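Local coordinates for alcohol dehydrogenase superfamily protein (Novosphingobium aromaticivorans, PDB 3GAZ), which is probably an oxidoreductase of the medium-chain, alcohol dehydrogenase-like superfamily, likely to use NADP as its cofactor, at residues H165-A173 against L291-R300. Sequence-based numbering, arbitrary orientation.
Sequences HVAIQIALA and LVQTGKLAPR
The side-chain amide of Gln-169 pairs with both backbone polar groups of Ala-298: Ala-298 N donates to Gln-169 OE1 at 2.7 Å, and Gln-169 NE2 donates to Ala-298 O at 3.0 Å, fairly straight (163°) but from above that carbonyl's plane. The second NE2 bond runs back one helical turn to His-165 O (3.1 Å), and both acceptors of NE2 lie close to the amide plane, so the group is fixed in its rotation. Glutamine suits this place because it carries an acceptor and a donor side by side; a leucine here would probably leave the N-H and C=O of Ala-298 without their mates and let the extended 297-300 segment drift from the helix. A water donates to Gln-169 O and Lys-296 O, both at 2.7 Å, adding a second bridge. Helix 162-173 follows the glycine-rich turn after strand 153-157 of the Rossmann-type domain; the chain leaving helix 278-293 through a Schellman motif, whose positive phi Gly-295 accepts easily without a CB, runs along the flank of helix 162-173. A chi1 of 81° sets His-165 CG between backbone N and carbonyl carbon, bringing the ring under Arg-300 CB, 3.8 Å from its centroid in a CH-pi contact; Val-166 CG1 lies over the opposite face. His-165 ND1 bonds to Gly-161 O, while extended Arg-300 carries its guanidinium onward to a salt bridge with Asp-186. Farther along, small Ala-173 admits Leu-291, CB to CD2 3.8 Å, and Lys-296 lays CD beside Ala-173 CB.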
# COMPACT_ATOMS: atom_id res chain seq x y z
N HIS A 165 13.59 16.16 -19.75
CA HIS A 165 13.19 16.35 -21.14
C HIS A 165 11.71 16.68 -21.31
O HIS A 165 11.35 17.40 -22.23
CB HIS A 165 13.58 15.12 -21.99
CG HIS A 165 12.64 13.96 -21.90
ND1 HIS A 165 12.59 13.13 -20.80
CD2 HIS A 165 11.77 13.45 -22.80
CE1 HIS A 165 11.72 12.16 -21.03
NE2 HIS A 165 11.21 12.33 -22.23
N VAL A 166 10.86 16.19 -20.42
CA VAL A 166 9.45 16.50 -20.53
C VAL A 166 9.18 17.88 -19.92
O VAL A 166 8.29 18.60 -20.38
CB VAL A 166 8.56 15.42 -19.86
CG1 VAL A 166 8.62 14.13 -20.67
CG2 VAL A 166 9.01 15.17 -18.43
N ALA A 167 9.95 18.25 -18.90
CA ALA A 167 9.80 19.56 -18.27
C ALA A 167 10.14 20.64 -19.30
O ALA A 167 9.48 21.67 -19.38
CB ALA A 167 10.72 19.67 -17.06
N ILE A 168 11.18 20.39 -20.10
CA ILE A 168 11.59 21.33 -21.14
C ILE A 168 10.45 21.58 -22.12
O ILE A 168 10.13 22.73 -22.45
CB ILE A 168 12.78 20.79 -21.96
CG1 ILE A 168 14.07 20.86 -21.13
CG2 ILE A 168 12.92 21.59 -23.27
CD1 ILE A 168 15.27 20.26 -21.84
N GLN A 169 9.84 20.50 -22.59
CA GLN A 169 8.76 20.59 -23.57
C GLN A 169 7.49 21.23 -23.02
O GLN A 169 6.79 21.93 -23.75
CB GLN A 169 8.48 19.21 -24.16
CG GLN A 169 9.70 18.62 -24.86
CD GLN A 169 9.48 17.22 -25.40
OE1 GLN A 169 8.75 17.04 -26.38
NE2 GLN A 169 10.09 16.23 -24.77
N ILE A 170 7.19 20.98 -21.75
CA ILE A 170 6.00 21.58 -21.14
C ILE A 170 6.22 23.09 -21.05
O ILE A 170 5.36 23.87 -21.46
CB ILE A 170 5.73 21.01 -19.72
CG1 ILE A 170 5.23 19.57 -19.81
CG2 ILE A 170 4.71 21.88 -18.98
CD1 ILE A 170 5.02 18.91 -18.46
N ALA A 171 7.37 23.47 -20.52
CA ALA A 171 7.71 24.89 -20.36
C ALA A 171 7.67 25.63 -21.69
O ALA A 171 7.11 26.72 -21.77
CB ALA A 171 9.10 25.02 -19.73
N LEU A 172 8.25 25.04 -22.73
CA LEU A 172 8.26 25.67 -24.05
C LEU A 172 6.85 25.86 -24.57
O LEU A 172 6.50 26.93 -25.07
CB LEU A 172 9.08 24.83 -25.04
CG LEU A 172 10.59 24.90 -24.86
CD1 LEU A 172 11.27 23.79 -25.66
CD2 LEU A 172 11.09 26.28 -25.30
N ALA A 173 6.03 24.82 -24.44
CA ALA A 173 4.65 24.89 -24.90
C ALA A 173 3.87 25.99 -24.19
O ALA A 173 2.98 26.60 -24.78
CB ALA A 173 3.97 23.54 -24.68
N LEU A 291 -0.64 17.96 -25.95
CA LEU A 291 0.67 18.44 -26.38
C LEU A 291 1.25 17.53 -27.46
O LEU A 291 1.92 18.00 -28.37
CB LEU A 291 1.63 18.54 -25.20
CG LEU A 291 1.27 19.61 -24.16
CD1 LEU A 291 2.32 19.65 -23.07
CD2 LEU A 291 1.15 20.96 -24.84
N VAL A 292 1.01 16.23 -27.34
CA VAL A 292 1.50 15.29 -28.34
C VAL A 292 0.77 15.60 -29.64
O VAL A 292 1.38 15.68 -30.71
CB VAL A 292 1.19 13.83 -27.94
CG1 VAL A 292 1.51 12.90 -29.12
CG2 VAL A 292 2.01 13.42 -26.72
N GLN A 293 -0.54 15.78 -29.53
CA GLN A 293 -1.40 16.07 -30.67
C GLN A 293 -0.93 17.28 -31.48
O GLN A 293 -1.03 17.29 -32.71
CB GLN A 293 -2.83 16.28 -30.15
CG GLN A 293 -3.89 16.45 -31.22
CD GLN A 293 -5.18 15.73 -30.84
OE1 GLN A 293 -5.54 15.64 -29.66
NE2 GLN A 293 -5.90 15.24 -31.85
N THR A 294 -0.40 18.30 -30.80
CA THR A 294 0.08 19.49 -31.49
C THR A 294 1.58 19.41 -31.82
O THR A 294 2.18 20.40 -32.24
CB THR A 294 -0.19 20.77 -30.66
OG1 THR A 294 0.36 20.63 -29.34
CG2 THR A 294 -1.68 21.03 -30.57
N GLY A 295 2.16 18.24 -31.64
CA GLY A 295 3.57 18.05 -31.93
C GLY A 295 4.51 18.83 -31.03
O GLY A 295 5.63 19.16 -31.43
N LYS A 296 4.07 19.12 -29.81
CA LYS A 296 4.90 19.87 -28.87
C LYS A 296 5.45 18.99 -27.76
O LYS A 296 6.16 19.47 -26.87
CB LYS A 296 4.10 21.03 -28.28
CG LYS A 296 3.74 22.10 -29.31
CD LYS A 296 3.07 23.30 -28.67
CE LYS A 296 2.88 24.42 -29.68
NZ LYS A 296 2.45 25.69 -29.04
N LEU A 297 5.13 17.70 -27.82
CA LEU A 297 5.61 16.75 -26.81
C LEU A 297 5.96 15.41 -27.42
O LEU A 297 5.14 14.77 -28.08
CB LEU A 297 4.55 16.55 -25.72
CG LEU A 297 4.86 15.46 -24.69
CD1 LEU A 297 6.13 15.80 -23.92
CD2 LEU A 297 3.69 15.32 -23.74
N ALA A 298 7.19 14.98 -27.18
CA ALA A 298 7.68 13.70 -27.67
C ALA A 298 8.56 13.08 -26.59
O ALA A 298 9.57 13.65 -26.19
CB ALA A 298 8.49 13.90 -28.94
N PRO A 299 8.18 11.90 -26.09
CA PRO A 299 8.99 11.26 -25.05
C PRO A 299 10.32 10.79 -25.63
O PRO A 299 10.40 10.43 -26.80
CB PRO A 299 8.12 10.09 -24.62
CG PRO A 299 7.47 9.68 -25.92
CD PRO A 299 7.06 11.03 -26.50
N ARG A 300 11.37 10.83 -24.81
CA ARG A 300 12.67 10.37 -25.26
C ARG A 300 12.69 8.89 -24.93
O ARG A 300 12.72 8.50 -23.76
CB ARG A 300 13.80 11.10 -24.51
CG ARG A 300 15.15 10.95 -25.20
CD ARG A 300 16.28 11.59 -24.41
NE ARG A 300 17.52 11.61 -25.18
CZ ARG A 300 18.71 11.94 -24.68
NH1 ARG A 300 18.83 12.27 -23.40
NH2 ARG A 300 19.78 11.94 -25.47
O HOH W 1 7.38 21.82 -26.37